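Local structure of transcription anti-terminator antagonist UpxZ (Bacteroides uniformis ATCC 8492, 4EPZ) at residues Thr115-Glu118 / Glu119-His122; Leu147-Phe150 / Glu151-Gln154. The protein probably antagonises transcription anti-termination, and so takes part in regulating capsular polysaccharide synthesis in Bacteroides uniformis. One frame throughout, in Å; residues are numbered along the deposited sequence.

Contact 1 is the turn after helix 102-115 together with the start of helix 118-129, and contact 2 is the last turns of helix 138-152, the next helix along the chain, with the residues just after it; their centres lie about 11 Å apart. Tyr-116, at the turn, ties them together: its OH sits 2.5 Å from Phe-150 O, a probable hydrogen bond, and its CB packs 3.3 Å from NE2 of Gln-154. Ala-121 CB and Glu-151 OE2 add a looser touch at 4.1 Å. Both contacts pack against Tyr-112 of helix 102-115. The side chain of Thr-115 lies about 10 Å from a bound calcium ion, and that of Phe-150 about 8 Å from one.

Contact 1. Residues Thr115-Glu118 / Glu119-His122; sequences TYDE and ELAH
Asp-117 reaches forward with its carboxylate to the first turn of helix 118-129, where OD1 accepts the backbone N of Glu-119 at 3.0 Å. The N-H meets OD1 from above the carboxylate plane, 46° out of it. With CG anti to the backbone N (chi1 176°), the group lies across the Leu-120 side chain at about a right angle, OD2 being 3.8 Å from Leu-120 CG. The OD1 bond to Glu-119 N is the capping bond of an N-cap residue, while the Asp-117 carbonyl O takes Leu-120 N at 2.9 Å and, weakly, Ala-121 N. An ST turn precedes the cap: Thr-115 OG1 accepts Asp-117 N, is also bonded to Gly-111 O, and rests against Leu-120 CD1. The Glu-119 chain runs out extended, its carboxylate turned 36° from that of Asp-117. One water donates to both Asp-117 OD2 and Glu-119 OE1, probably easing the repulsion between the two acids, and Tyr-92 OH is a further partner of OD2. Replacing Asp-117 by an alanine removes the carboxylate, and the Glu-119 N-H and the Tyr-92 hydroxyl would probably each lose a partner. On the helix flank, Glu-118 bends at chi2, which brings OE1 to 4.0 Å from Ala-121 CB.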
loop_
_atom_site.group_PDB
_atom_site.type_symbol
_atom_site.label_atom_id
_atom_site.label_comp_id
_atom_site.label_asym_id
_atom_site.label_seq_id
_atom_site.Cartn_x
_atom_site.Cartn_y
_atom_site.Cartn_z
ATOM N N THR A 115 -3.255 1.577 10.346
ATOM C CA THR A 115 -3.020 1.943 11.743
ATOM C C THR A 115 -3.869 3.069 12.274
ATOM O O THR A 115 -4.059 3.153 13.511
ATOM C CB THR A 115 -1.546 2.409 11.881
ATOM O OG1 THR A 115 -1.320 3.551 11.022
ATOM C CG2 THR A 115 -0.530 1.299 11.517
ATOM N N TYR A 116 -4.283 4.001 11.371
ATOM C CA TYR A 116 -4.892 5.272 11.701
ATOM C C TYR A 116 -3.960 6.023 12.672
ATOM O O TYR A 116 -4.419 6.693 13.602
ATOM C CB TYR A 116 -6.339 5.140 12.203
ATOM C CG TYR A 116 -7.236 4.971 11.008
ATOM C CD1 TYR A 116 -7.582 6.064 10.218
ATOM C CD2 TYR A 116 -7.603 3.706 10.563
ATOM C CE1 TYR A 116 -8.279 5.908 9.032
ATOM C CE2 TYR A 116 -8.348 3.544 9.396
ATOM C CZ TYR A 116 -8.652 4.647 8.619
ATOM O OH TYR A 116 -9.403 4.525 7.477
ATOM N N ASP A 117 -2.628 5.885 12.454
ATOM C CA ASP A 117 -1.600 6.619 13.204
ATOM C C ASP A 117 -1.610 8.050 12.652
ATOM O O ASP A 117 -1.176 8.279 11.518
ATOM C CB ASP A 117 -0.244 5.940 13.029
ATOM C CG ASP A 117 0.951 6.624 13.658
ATOM O OD1 ASP A 117 0.775 7.714 14.259
ATOM O OD2 ASP A 117 2.031 6.032 13.641
ATOM N N GLU A 118 -2.068 9.023 13.467
ATOM C CA GLU A 118 -2.193 10.411 13.016
ATOM C C GLU A 118 -0.826 11.023 12.619
ATOM O O GLU A 118 -0.788 11.933 11.789
ATOM C CB GLU A 118 -2.912 11.261 14.071
ATOM C CG GLU A 118 -4.391 10.895 14.207
ATOM C CD GLU A 118 -5.310 11.007 12.994
ATOM O OE1 GLU A 118 -4.909 11.606 11.966
ATOM O OE2 GLU A 118 -6.445 10.485 13.075
ATOM N N GLU A 119 0.293 10.487 13.129
ATOM C CA GLU A 119 1.610 11.000 12.736
ATOM C C GLU A 119 1.899 10.662 11.274
ATOM O O GLU A 119 2.578 11.432 10.587
ATOM C CB GLU A 119 2.728 10.436 13.621
ATOM C CG GLU A 119 2.621 10.856 15.076
ATOM C CD GLU A 119 3.726 10.359 15.998
ATOM O OE1 GLU A 119 4.402 9.359 15.658
ATOM O OE2 GLU A 119 3.895 10.957 17.084
ATOM N N LEU A 120 1.400 9.490 10.793
ATOM C CA LEU A 120 1.614 9.125 9.390
ATOM C C LEU A 120 0.782 10.051 8.470
ATOM O O LEU A 120 1.346 10.566 7.501
ATOM C CB LEU A 120 1.296 7.649 9.130
ATOM C CG LEU A 120 2.157 6.625 9.884
ATOM C CD1 LEU A 120 1.741 5.201 9.464
ATOM C CD2 LEU A 120 3.657 6.825 9.652
ATOM N N ALA A 121 -0.511 10.304 8.799
ATOM C CA ALA A 121 -1.337 11.246 8.014
ATOM C C ALA A 121 -0.682 12.626 7.987
ATOM O O ALA A 121 -0.584 13.224 6.908
ATOM C CB ALA A 121 -2.749 11.358 8.591
ATOM N N HIS A 122 -0.168 13.096 9.161
ATOM C CA HIS A 122 0.448 14.414 9.290
ATOM C C HIS A 122 1.644 14.546 8.360
ATOM O O HIS A 122 1.728 15.534 7.605
ATOM C CB HIS A 122 0.847 14.711 10.742
ATOM C CG HIS A 122 1.416 16.081 10.918
ATOM N ND1 HIS A 122 0.597 17.179 11.111
ATOM C CD2 HIS A 122 2.702 16.499 10.866
ATOM C CE1 HIS A 122 1.407 18.224 11.198
ATOM N NE2 HIS A 122 2.680 17.871 11.057
HETATM O O HOH W 1 4.329 7.302 14.042
#

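Contact 2. Residues Leu147-Phe150 / Glu151-Gln154; sequences LRNF and EENQ
Arg-148 and Glu-152, one helical turn apart, lie side by side and point the same way. Their charge pairing is a long salt bridge, NE to OE2 at 3.9 Å, in which the carboxylate oxygen stands at the guanidinium edge and in its plane, though the two planes are 58° apart. A water accepts from Arg-148 NE at 2.7 Å and donates to Asn-149 OD1 and Glu-152 OE1. Asn-149 and Glu-152 each have a second conformer, so pairing and water bridge hold for the copy described and are doubtful otherwise.

Van der Waals contact joins Leu-147 to the Glu-151 carboxylate: CG, anti to the backbone N (chi1 178°), is carried to 3.9 Å from OE2. The leucine also packs on Tyr-112, Ala-124 and Ile-128, whereas the Phe-150 ring turns to helix 102-115 and meets Trp-110 edge-to-face.

The backbone bonds of helix 138-152 continue regularly through Glu-151 N to Leu-147 O and Glu-152 N to Arg-148 O, and then fray. Asn-149 O receives two weak bonds from Asn-153, one from N and one from ND2, which approaches at 2.9 Å as the side chain turns back toward Asn-149. Asn-153 N is weakly shared with Phe-150 O as well. The charged flank is thus probably a mobile surface pairing, while Glu-151 is probably steadied by the bond between OE2 and His-125 NE2 of helix 118-129.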
loop_
_atom_site.group_PDB
_atom_site.type_symbol
_atom_site.label_atom_id
_atom_site.label_comp_id
_atom_site.label_asym_id
_atom_site.label_seq_id
_atom_site.Cartn_x
_atom_site.Cartn_y
_atom_site.Cartn_z
ATOM N N LEU A 147 -5.666 8.681 0.189
ATOM C CA LEU A 147 -5.492 9.180 1.555
ATOM C C LEU A 147 -6.788 9.802 2.068
ATOM O O LEU A 147 -7.217 9.464 3.183
ATOM C CB LEU A 147 -4.373 10.211 1.631
ATOM C CG LEU A 147 -4.145 10.840 3.028
ATOM C CD1 LEU A 147 -3.838 9.765 4.103
ATOM C CD2 LEU A 147 -3.062 11.923 2.958
ATOM N N ARG A 148 -7.424 10.669 1.266
ATOM C CA ARG A 148 -8.668 11.290 1.693
ATOM C C ARG A 148 -9.750 10.231 1.980
ATOM O O ARG A 148 -10.454 10.349 2.990
ATOM C CB ARG A 148 -9.167 12.294 0.660
ATOM C CG ARG A 148 -10.334 13.150 1.203
ATOM C CD ARG A 148 -11.002 13.987 0.152
ATOM N NE ARG A 148 -11.579 13.182 -0.929
ATOM C CZ ARG A 148 -11.050 13.079 -2.145
ATOM N NH1 ARG A 148 -9.928 13.725 -2.447
ATOM N NH2 ARG A 148 -11.629 12.318 -3.063
ATOM N N ASN A 149 -9.853 9.181 1.126
ATOM C CA ASN A 149 -10.845 8.127 1.323
ATOM C C ASN A 149 -10.562 7.353 2.627
ATOM O O ASN A 149 -11.503 7.045 3.356
ATOM C CB ASN A 149 -10.893 7.208 0.122
ATOM C CG ASN A 149 -11.648 7.818 -1.055
ATOM O OD1 ASN A 149 -12.633 8.548 -0.891
ATOM N ND2 ASN A 149 -11.236 7.501 -2.272
ATOM N N PHE A 150 -9.273 7.076 2.937
ATOM C CA PHE A 150 -8.952 6.384 4.200
ATOM C C PHE A 150 -9.347 7.265 5.405
ATOM O O PHE A 150 -9.905 6.762 6.385
ATOM C CB PHE A 150 -7.454 6.030 4.255
ATOM C CG PHE A 150 -7.054 4.913 3.310
ATOM C CD1 PHE A 150 -7.798 3.735 3.243
ATOM C CD2 PHE A 150 -5.867 4.990 2.577
ATOM C CE1 PHE A 150 -7.419 2.698 2.380
ATOM C CE2 PHE A 150 -5.481 3.942 1.735
ATOM C CZ PHE A 150 -6.258 2.807 1.647
ATOM N N GLU A 151 -9.088 8.573 5.313
ATOM C CA GLU A 151 -9.409 9.491 6.406
ATOM C C GLU A 151 -10.922 9.542 6.636
ATOM O O GLU A 151 -11.377 9.440 7.782
ATOM C CB GLU A 151 -8.875 10.896 6.112
ATOM C CG GLU A 151 -7.362 11.017 6.195
ATOM C CD GLU A 151 -6.832 12.362 5.745
ATOM O OE1 GLU A 151 -7.582 13.131 5.102
ATOM O OE2 GLU A 151 -5.667 12.663 6.067
ATOM N N GLU A 152 -11.704 9.658 5.557
ATOM C CA GLU A 152 -13.168 9.764 5.639
ATOM C C GLU A 152 -13.877 8.458 6.035
ATOM O O GLU A 152 -15.050 8.492 6.456
ATOM C CB GLU A 152 -13.698 10.233 4.289
ATOM C CG GLU A 152 -13.311 11.664 3.976
ATOM C CD GLU A 152 -13.867 12.190 2.665
ATOM O OE1 GLU A 152 -14.519 11.410 1.934
ATOM O OE2 GLU A 152 -13.631 13.380 2.362
ATOM N N ASN A 153 -13.222 7.305 5.850
ATOM C CA ASN A 153 -13.858 6.009 6.114
ATOM C C ASN A 153 -13.225 5.259 7.275
ATOM O O ASN A 153 -13.338 4.026 7.362
ATOM C CB ASN A 153 -13.806 5.164 4.853
ATOM C CG ASN A 153 -14.674 5.756 3.776
ATOM O OD1 ASN A 153 -15.860 6.027 3.988
ATOM N ND2 ASN A 153 -14.091 6.036 2.639
ATOM N N GLN A 154 -12.688 6.000 8.246
ATOM C CA GLN A 154 -12.078 5.351 9.390
ATOM C C GLN A 154 -13.083 4.490 10.143
ATOM O O GLN A 154 -12.761 3.356 10.515
ATOM C CB GLN A 154 -11.454 6.378 10.336
ATOM C CG GLN A 154 -10.847 5.736 11.618
ATOM C CD GLN A 154 -10.024 6.712 12.418
ATOM O OE1 GLN A 154 -10.064 7.942 12.198
ATOM N NE2 GLN A 154 -9.288 6.187 13.375
HETATM O O HOH W 2 -13.291 11.040 -0.725
#